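Local coordinates for protein lamina-associated polypeptide 2 isoforms alpha/zeta (Mus musculus, PDB 2V0X) that is a component of the nuclear lamina that dimerises through this largely helical, coiled-coil domain and probably works together with lamin A, at residues B[135-138]-B[139-142]; B[166-169]-B[170-174]; B[192-195]-B[196-199]. The protein carries 2 engineered substitutions. All coordinates share one frame; numbering follows the deposited sequence.

How the interactions relate
Followed from the N terminus, the three contacts come in series, and none nests within or crosses another. Each is local, between residues three to five apart, so none closes a long loop. Interaction 1 spans about two turns near the C-terminal end of helix 100-146; the chain then reverses into helix 152-196, which carries interaction 2 on its N-terminal half and ends in interaction 3, where it unwinds toward helix 203-211. The centres of interactions 1 and 2 are about 19 Å apart, whereas interaction 3 lies beyond the chain's centre, its centre about 55 Å from that of interaction 1. All three touch the second subunit, so the dimer interface runs along both long helices.

Interaction 1 of 3, residues B[135-138]-B[139-142]; sequences QADI and SQAA
Within two turns of helix 100-146, one of the long helices of the dimerisation coiled coil, Ser139 hooks its hydroxyl back onto Ala136. The regular i to i+4 backbone bonds run through this part of the helix: Ser139 N donates to Gln135 O, Gln140 N to Ala136 O at 3.0 Å, Ala141 N to Asp137 O, and Ala142 N to Ile138 O. The serine adds one more, its OG donating to Ala136 O at 2.7 Å. A chi1 of 50° sets OG between the backbone N and the carbonyl carbon, from where it can fold back over the preceding turn. It arrives from well above the carbonyl plane, at a C=O...OG angle of 113°, and on the same face as Gln140 N. Two donors therefore grip Ala136 O. Serine suits the site because its short, polar side chain is satisfied by its own helix while Tyr163 of the second subunit packs against it.

Asp137 and Gln140 lie along helix 152-196 of the same chain, on Thr162 and Ile158. Gln140 extends beyond CG, its CB 3.3 Å from Asp137 O, and Asp137 makes a long, weak ion pair with Arg161 of that helix. Ala141 fits against Ile158 and Leu159 there, and Ile138 lies on Thr162 of the second subunit. Gln135, buried, spends its NE2 on Ser167 OG of that subunit, joining the chains by a hydrogen bond. At the far end of the segment, Ala142 CB lies 3.5 Å from Ile138 O.

Interaction 2 of 3, residues B[166-169]-B[170-174]; sequences ASYL and CDAAF
Tyr168 and Ala172, one turn apart on the long coiled-coil helix 152-196, face the same side of it. With CG anti to the backbone N (chi1 173°), the tyrosine ring swings out from the helix, and Ala172 CB meets it obliquely at CE2, 4.5 Å away. The alanine is small enough for Tyr61 to pack against both residues, while His126 and Val130 of helix 100-146 meet the ring.

Asp171 turns otherwise. Its carboxylate folds back alongside the backbone, CG lying 3.4 Å from Ser167 O, the same oxygen that receives Asp171 N at 2.9 Å. An exposed position suits its charge. Ser167 OG instead turns to Asp164 O, a bond within the helix.

Toward the second subunit, Leu169 packs on its counterpart Leu169, and Cys170, its SG anti to the backbone N, lies on Lys132 of that chain; Ala173, with only a methyl, lets Ala124 of the same subunit come close. Phe174 is turned so that its ring edge, CD1, meets Cys170 O in plane at 3.1 Å, beside the backbone bond from Phe174 N to that oxygen.

Interaction 3 of 3, residues B[192-195]-B[196-199]; sequences RYLW and LKDC
Arg192 and Leu196 make a last regular turn at the C-terminal end of helix 152-196, before the chain leaves through a type I beta turn from Leu196 to Cys199. The backbone bonds record the unwinding. Leu196 N donates to Arg192 O at 3.0 Å, but the next bond, from Lys197 N to Tyr193 O, is weak, long at 3.3 Å and bent to 132° at the hydrogen. The turn then closes on itself through Cys199 N and Leu196 O, 2.9 Å apart.

One water bridges the place where the helical pattern ends. It donates to Trp195 O at 2.7 Å and accepts from Asp198 N, linking two backbone groups that stand too far apart to bond directly.

Packing and ring contacts come next. Leu196 folds its side chain back alongside the last turn, its CG, beside the backbone N, 3.4 Å from Arg192 O, and beyond the segments it packs on Leu209 and Phe220 of its own chain and on Ile81 of the second subunit. A leucine suits such a buried junction. Tyr193 stacks its ring with that of His105 of helix 100-146 and, like Leu196, touches Thr210.

The polar side chains reach farther. Arg192, extended from CB onward, gives its guanidinium to the carbonyls of Leu219, Ala212 and Thr210, pinning the C-terminal part of the chain. Trp195 NE1 bonds to Asp107 of the second subunit, and Lys197 NZ forms a salt bridge with Asp103 of the same subunit. The lysine chain bends at chi3 (68°), bringing NZ 4.4 Å from Leu194 CD1. Last in the turn, Cys199 points back toward the helix, with CB 3.9 Å from Trp195 O.

Interaction 1 of 3, residues B[135-138]-B[139-142]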
loop_
_atom_site.group_PDB
_atom_site.type_symbol
_atom_site.label_atom_id
_atom_site.label_comp_id
_atom_site.label_asym_id
_atom_site.label_seq_id
_atom_site.Cartn_x
_atom_site.Cartn_y
_atom_site.Cartn_z
ATOM N N GLN B 135 9.657 -15.074 15.578
ATOM C CA GLN B 135 11.052 -15.479 15.621
ATOM C C GLN B 135 11.580 -15.731 17.028
ATOM O O GLN B 135 12.397 -16.621 17.216
ATOM C CB GLN B 135 11.979 -14.609 14.758
ATOM C CG GLN B 135 12.263 -13.193 15.171
ATOM C CD GLN B 135 13.192 -12.494 14.159
ATOM O OE1 GLN B 135 12.981 -11.345 13.793
ATOM N NE2 GLN B 135 14.201 -13.213 13.691
ATOM N N ALA B 136 11.070 -14.999 18.011
ATOM C CA ALA B 136 11.473 -15.203 19.397
ATOM C C ALA B 136 10.936 -16.580 19.852
ATOM O O ALA B 136 11.620 -17.331 20.554
ATOM C CB ALA B 136 10.915 -14.097 20.277
ATOM N N ASP B 137 9.729 -16.920 19.419
ATOM C CA ASP B 137 9.140 -18.209 19.768
ATOM C C ASP B 137 9.895 -19.380 19.130
ATOM O O ASP B 137 10.112 -20.409 19.779
ATOM C CB ASP B 137 7.667 -18.265 19.360
ATOM C CG ASP B 137 6.756 -17.488 20.310
ATOM O OD1 ASP B 137 7.226 -17.012 21.367
ATOM O OD2 ASP B 137 5.554 -17.359 19.994
ATOM N N ILE B 138 10.263 -19.234 17.856
ATOM C CA ILE B 138 11.000 -20.276 17.146
ATOM C C ILE B 138 12.289 -20.593 17.898
ATOM O O ILE B 138 12.607 -21.761 18.118
ATOM C CB ILE B 138 11.342 -19.871 15.685
ATOM C CG1 ILE B 138 10.077 -19.904 14.822
ATOM C CG2 ILE B 138 12.405 -20.815 15.093
ATOM C CD1 ILE B 138 10.225 -19.199 13.495
ATOM N N SER B 139 13.020 -19.560 18.303
ATOM C CA SER B 139 14.245 -19.797 19.037
ATOM C C SER B 139 13.936 -20.441 20.392
ATOM O O SER B 139 14.679 -21.304 20.847
ATOM C CB SER B 139 15.044 -18.504 19.212
ATOM O OG SER B 139 14.229 -17.468 19.715
ATOM N N GLN B 140 12.817 -20.063 21.011
ATOM C CA GLN B 140 12.458 -20.643 22.308
ATOM C C GLN B 140 12.245 -22.148 22.171
ATOM O O GLN B 140 12.685 -22.925 23.019
ATOM C CB GLN B 140 11.203 -19.999 22.893
ATOM C CG GLN B 140 11.058 -20.271 24.384
ATOM C CD GLN B 140 9.733 -19.815 24.951
ATOM O OE1 GLN B 140 9.244 -18.731 24.640
ATOM N NE2 GLN B 140 9.142 -20.647 25.795
ATOM N N ALA B 141 11.582 -22.547 21.093
ATOM C CA ALA B 141 11.310 -23.948 20.807
ATOM C C ALA B 141 12.622 -24.674 20.516
ATOM O O ALA B 141 12.816 -25.828 20.918
ATOM C CB ALA B 141 10.385 -24.059 19.616
ATOM N N ALA B 142 13.509 -23.989 19.799
ATOM C CA ALA B 142 14.817 -24.524 19.442
ATOM C C ALA B 142 15.588 -24.893 20.705
ATOM O O ALA B 142 16.093 -26.009 20.821
ATOM C CB ALA B 142 15.612 -23.501 18.625
#

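Interaction 2 of 3, residues B[166-169]-B[170-174]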
loop_
_atom_site.group_PDB
_atom_site.type_symbol
_atom_site.label_atom_id
_atom_site.label_comp_id
_atom_site.label_asym_id
_atom_site.label_seq_id
_atom_site.Cartn_x
_atom_site.Cartn_y
_atom_site.Cartn_z
ATOM N N ALA B 166 1.981 -17.787 11.751
ATOM C CA ALA B 166 2.274 -17.906 10.315
ATOM C C ALA B 166 1.001 -17.784 9.482
ATOM O O ALA B 166 1.011 -17.150 8.428
ATOM C CB ALA B 166 3.005 -19.227 9.987
ATOM N N SER B 167 -0.101 -18.366 9.950
ATOM C CA SER B 167 -1.343 -18.245 9.191
ATOM C C SER B 167 -1.857 -16.798 9.299
ATOM O O SER B 167 -2.417 -16.269 8.353
ATOM C CB SER B 167 -2.397 -19.244 9.672
ATOM O OG SER B 167 -2.495 -19.203 11.073
ATOM N N TYR B 168 -1.621 -16.162 10.441
ATOM C CA TYR B 168 -2.023 -14.772 10.653
ATOM C C TYR B 168 -1.289 -13.929 9.603
ATOM O O TYR B 168 -1.880 -13.081 8.937
ATOM C CB TYR B 168 -1.610 -14.309 12.052
ATOM C CG TYR B 168 -1.825 -12.828 12.308
ATOM C CD1 TYR B 168 -2.971 -12.363 12.960
ATOM C CD2 TYR B 168 -0.882 -11.893 11.901
ATOM C CE1 TYR B 168 -3.157 -10.995 13.197
ATOM C CE2 TYR B 168 -1.062 -10.544 12.126
ATOM C CZ TYR B 168 -2.188 -10.096 12.775
ATOM O OH TYR B 168 -2.307 -8.749 13.026
ATOM N N LEU B 169 -0.001 -14.211 9.437
ATOM C CA LEU B 169 0.829 -13.499 8.477
ATOM C C LEU B 169 0.340 -13.672 7.037
ATOM O O LEU B 169 0.376 -12.728 6.262
ATOM C CB LEU B 169 2.280 -13.933 8.617
ATOM C CG LEU B 169 2.924 -13.470 9.919
ATOM C CD1 LEU B 169 4.175 -14.266 10.201
ATOM C CD2 LEU B 169 3.219 -11.979 9.873
ATOM N N CYS B 170 -0.132 -14.868 6.699
ATOM C CA CYS B 170 -0.650 -15.120 5.362
ATOM C C CYS B 170 -1.934 -14.303 5.194
ATOM O O CYS B 170 -2.132 -13.683 4.152
ATOM C CB CYS B 170 -0.921 -16.616 5.127
ATOM S SG CYS B 170 -1.138 -17.030 3.351
ATOM N N ASP B 171 -2.786 -14.281 6.227
ATOM C CA ASP B 171 -4.027 -13.493 6.182
ATOM C C ASP B 171 -3.702 -12.004 5.998
ATOM O O ASP B 171 -4.280 -11.336 5.143
ATOM C CB ASP B 171 -4.855 -13.666 7.471
ATOM C CG ASP B 171 -5.464 -15.061 7.610
ATOM O OD1 ASP B 171 -5.606 -15.776 6.590
ATOM O OD2 ASP B 171 -5.799 -15.438 8.754
ATOM N N ALA B 172 -2.767 -11.496 6.792
ATOM C CA ALA B 172 -2.350 -10.095 6.708
ATOM C C ALA B 172 -1.847 -9.764 5.295
ATOM O O ALA B 172 -2.184 -8.713 4.733
ATOM C CB ALA B 172 -1.272 -9.800 7.735
ATOM N N ALA B 173 -1.084 -10.680 4.707
ATOM C CA ALA B 173 -0.553 -10.482 3.363
ATOM C C ALA B 173 -1.702 -10.341 2.340
ATOM O O ALA B 173 -1.614 -9.540 1.406
ATOM C CB ALA B 173 0.381 -11.643 2.988
ATOM N N PHE B 174 -2.771 -11.116 2.500
ATOM C CA PHE B 174 -3.906 -10.997 1.591
ATOM C C PHE B 174 -4.652 -9.672 1.812
ATOM O O PHE B 174 -5.132 -9.066 0.859
ATOM C CB PHE B 174 -4.845 -12.205 1.692
ATOM C CG PHE B 174 -4.381 -13.375 0.883
ATOM C CD1 PHE B 174 -3.356 -14.198 1.351
ATOM C CD2 PHE B 174 -4.871 -13.585 -0.396
ATOM C CE1 PHE B 174 -2.817 -15.206 0.549
ATOM C CE2 PHE B 174 -4.342 -14.587 -1.207
ATOM C CZ PHE B 174 -3.308 -15.396 -0.731
#

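Interaction 3 of 3, residues B[192-195]-B[196-199]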
loop_
_atom_site.group_PDB
_atom_site.type_symbol
_atom_site.label_atom_id
_atom_site.label_comp_id
_atom_site.label_asym_id
_atom_site.label_seq_id
_atom_site.Cartn_x
_atom_site.Cartn_y
_atom_site.Cartn_z
ATOM N N ARG B 192 -8.664 8.481 -14.898
ATOM C CA ARG B 192 -9.698 8.404 -15.931
ATOM C C ARG B 192 -10.369 9.789 -16.049
ATOM O O ARG B 192 -10.492 10.333 -17.144
ATOM C CB ARG B 192 -10.730 7.335 -15.597
ATOM C CG ARG B 192 -10.259 5.930 -15.908
ATOM C CD ARG B 192 -11.339 4.950 -15.563
ATOM N NE ARG B 192 -10.977 3.603 -15.986
ATOM C CZ ARG B 192 -11.768 2.549 -15.838
ATOM N NH1 ARG B 192 -12.955 2.704 -15.285
ATOM N NH2 ARG B 192 -11.366 1.343 -16.218
ATOM N N TYR B 193 -10.718 10.394 -14.914
ATOM C CA TYR B 193 -11.337 11.726 -14.921
ATOM C C TYR B 193 -10.376 12.753 -15.493
ATOM O O TYR B 193 -10.758 13.615 -16.287
ATOM C CB TYR B 193 -11.743 12.153 -13.509
ATOM C CG TYR B 193 -13.034 11.527 -13.039
ATOM C CD1 TYR B 193 -13.033 10.431 -12.177
ATOM C CD2 TYR B 193 -14.265 12.050 -13.441
ATOM C CE1 TYR B 193 -14.230 9.869 -11.721
ATOM C CE2 TYR B 193 -15.462 11.502 -12.997
ATOM C CZ TYR B 193 -15.438 10.412 -12.136
ATOM O OH TYR B 193 -16.624 9.873 -11.688
ATOM N N LEU B 194 -9.110 12.633 -15.120
ATOM C CA LEU B 194 -8.110 13.563 -15.597
ATOM C C LEU B 194 -7.887 13.532 -17.102
ATOM O O LEU B 194 -7.764 14.585 -17.722
ATOM C CB LEU B 194 -6.789 13.335 -14.887
ATOM C CG LEU B 194 -5.673 14.300 -15.278
ATOM C CD1 LEU B 194 -6.017 15.735 -14.807
ATOM C CD2 LEU B 194 -4.377 13.820 -14.642
ATOM N N TRP B 195 -7.802 12.331 -17.676
ATOM C CA TRP B 195 -7.570 12.169 -19.106
ATOM C C TRP B 195 -8.792 12.352 -20.005
ATOM O O TRP B 195 -8.639 12.668 -21.184
ATOM C CB TRP B 195 -6.859 10.841 -19.404
ATOM C CG TRP B 195 -5.427 10.912 -19.036
ATOM C CD1 TRP B 195 -4.867 10.539 -17.838
ATOM C CD2 TRP B 195 -4.366 11.495 -19.811
ATOM N NE1 TRP B 195 -3.537 10.869 -17.820
ATOM C CE2 TRP B 195 -3.200 11.454 -19.013
ATOM C CE3 TRP B 195 -4.291 12.049 -21.093
ATOM C CZ2 TRP B 195 -1.968 11.952 -19.454
ATOM C CZ3 TRP B 195 -3.068 12.546 -21.539
ATOM C CH2 TRP B 195 -1.918 12.495 -20.722
ATOM N N LEU B 196 -9.990 12.158 -19.467
ATOM C CA LEU B 196 -11.203 12.354 -20.252
ATOM C C LEU B 196 -11.632 13.829 -20.307
ATOM O O LEU B 196 -12.357 14.231 -21.212
ATOM C CB LEU B 196 -12.355 11.516 -19.697
ATOM C CG LEU B 196 -12.332 10.015 -19.977
ATOM C CD1 LEU B 196 -13.570 9.391 -19.386
ATOM C CD2 LEU B 196 -12.266 9.742 -21.474
ATOM N N LYS B 197 -11.129 14.632 -19.374
ATOM C CA LYS B 197 -11.460 16.053 -19.263
ATOM C C LYS B 197 -11.493 16.838 -20.579
ATOM O O LYS B 197 -12.498 17.485 -20.890
ATOM C CB LYS B 197 -10.511 16.736 -18.260
ATOM C CG LYS B 197 -10.940 18.130 -17.836
ATOM C CD LYS B 197 -10.092 18.678 -16.686
ATOM C CE LYS B 197 -8.662 18.957 -17.114
ATOM N NZ LYS B 197 -7.883 19.540 -15.992
ATOM N N ASP B 198 -10.389 16.802 -21.324
ATOM C CA ASP B 198 -10.282 17.506 -22.602
ATOM C C ASP B 198 -10.375 16.534 -23.780
ATOM O O ASP B 198 -9.839 16.808 -24.856
ATOM C CB ASP B 198 -8.948 18.267 -22.695
ATOM C CG ASP B 198 -8.749 19.252 -21.553
ATOM O OD1 ASP B 198 -7.670 19.212 -20.922
ATOM O OD2 ASP B 198 -9.660 20.071 -21.293
ATOM N N CYS B 199 -11.008 15.381 -23.561
ATOM C CA CYS B 199 -11.159 14.384 -24.615
ATOM C C CYS B 199 -12.430 14.712 -25.394
ATOM O O CYS B 199 -13.537 14.687 -24.848
ATOM C CB CYS B 199 -11.238 12.978 -24.019
ATOM S SG CYS B 199 -11.368 11.630 -25.221
HETATM O O HOH W 1 -7.975 15.310 -21.243
#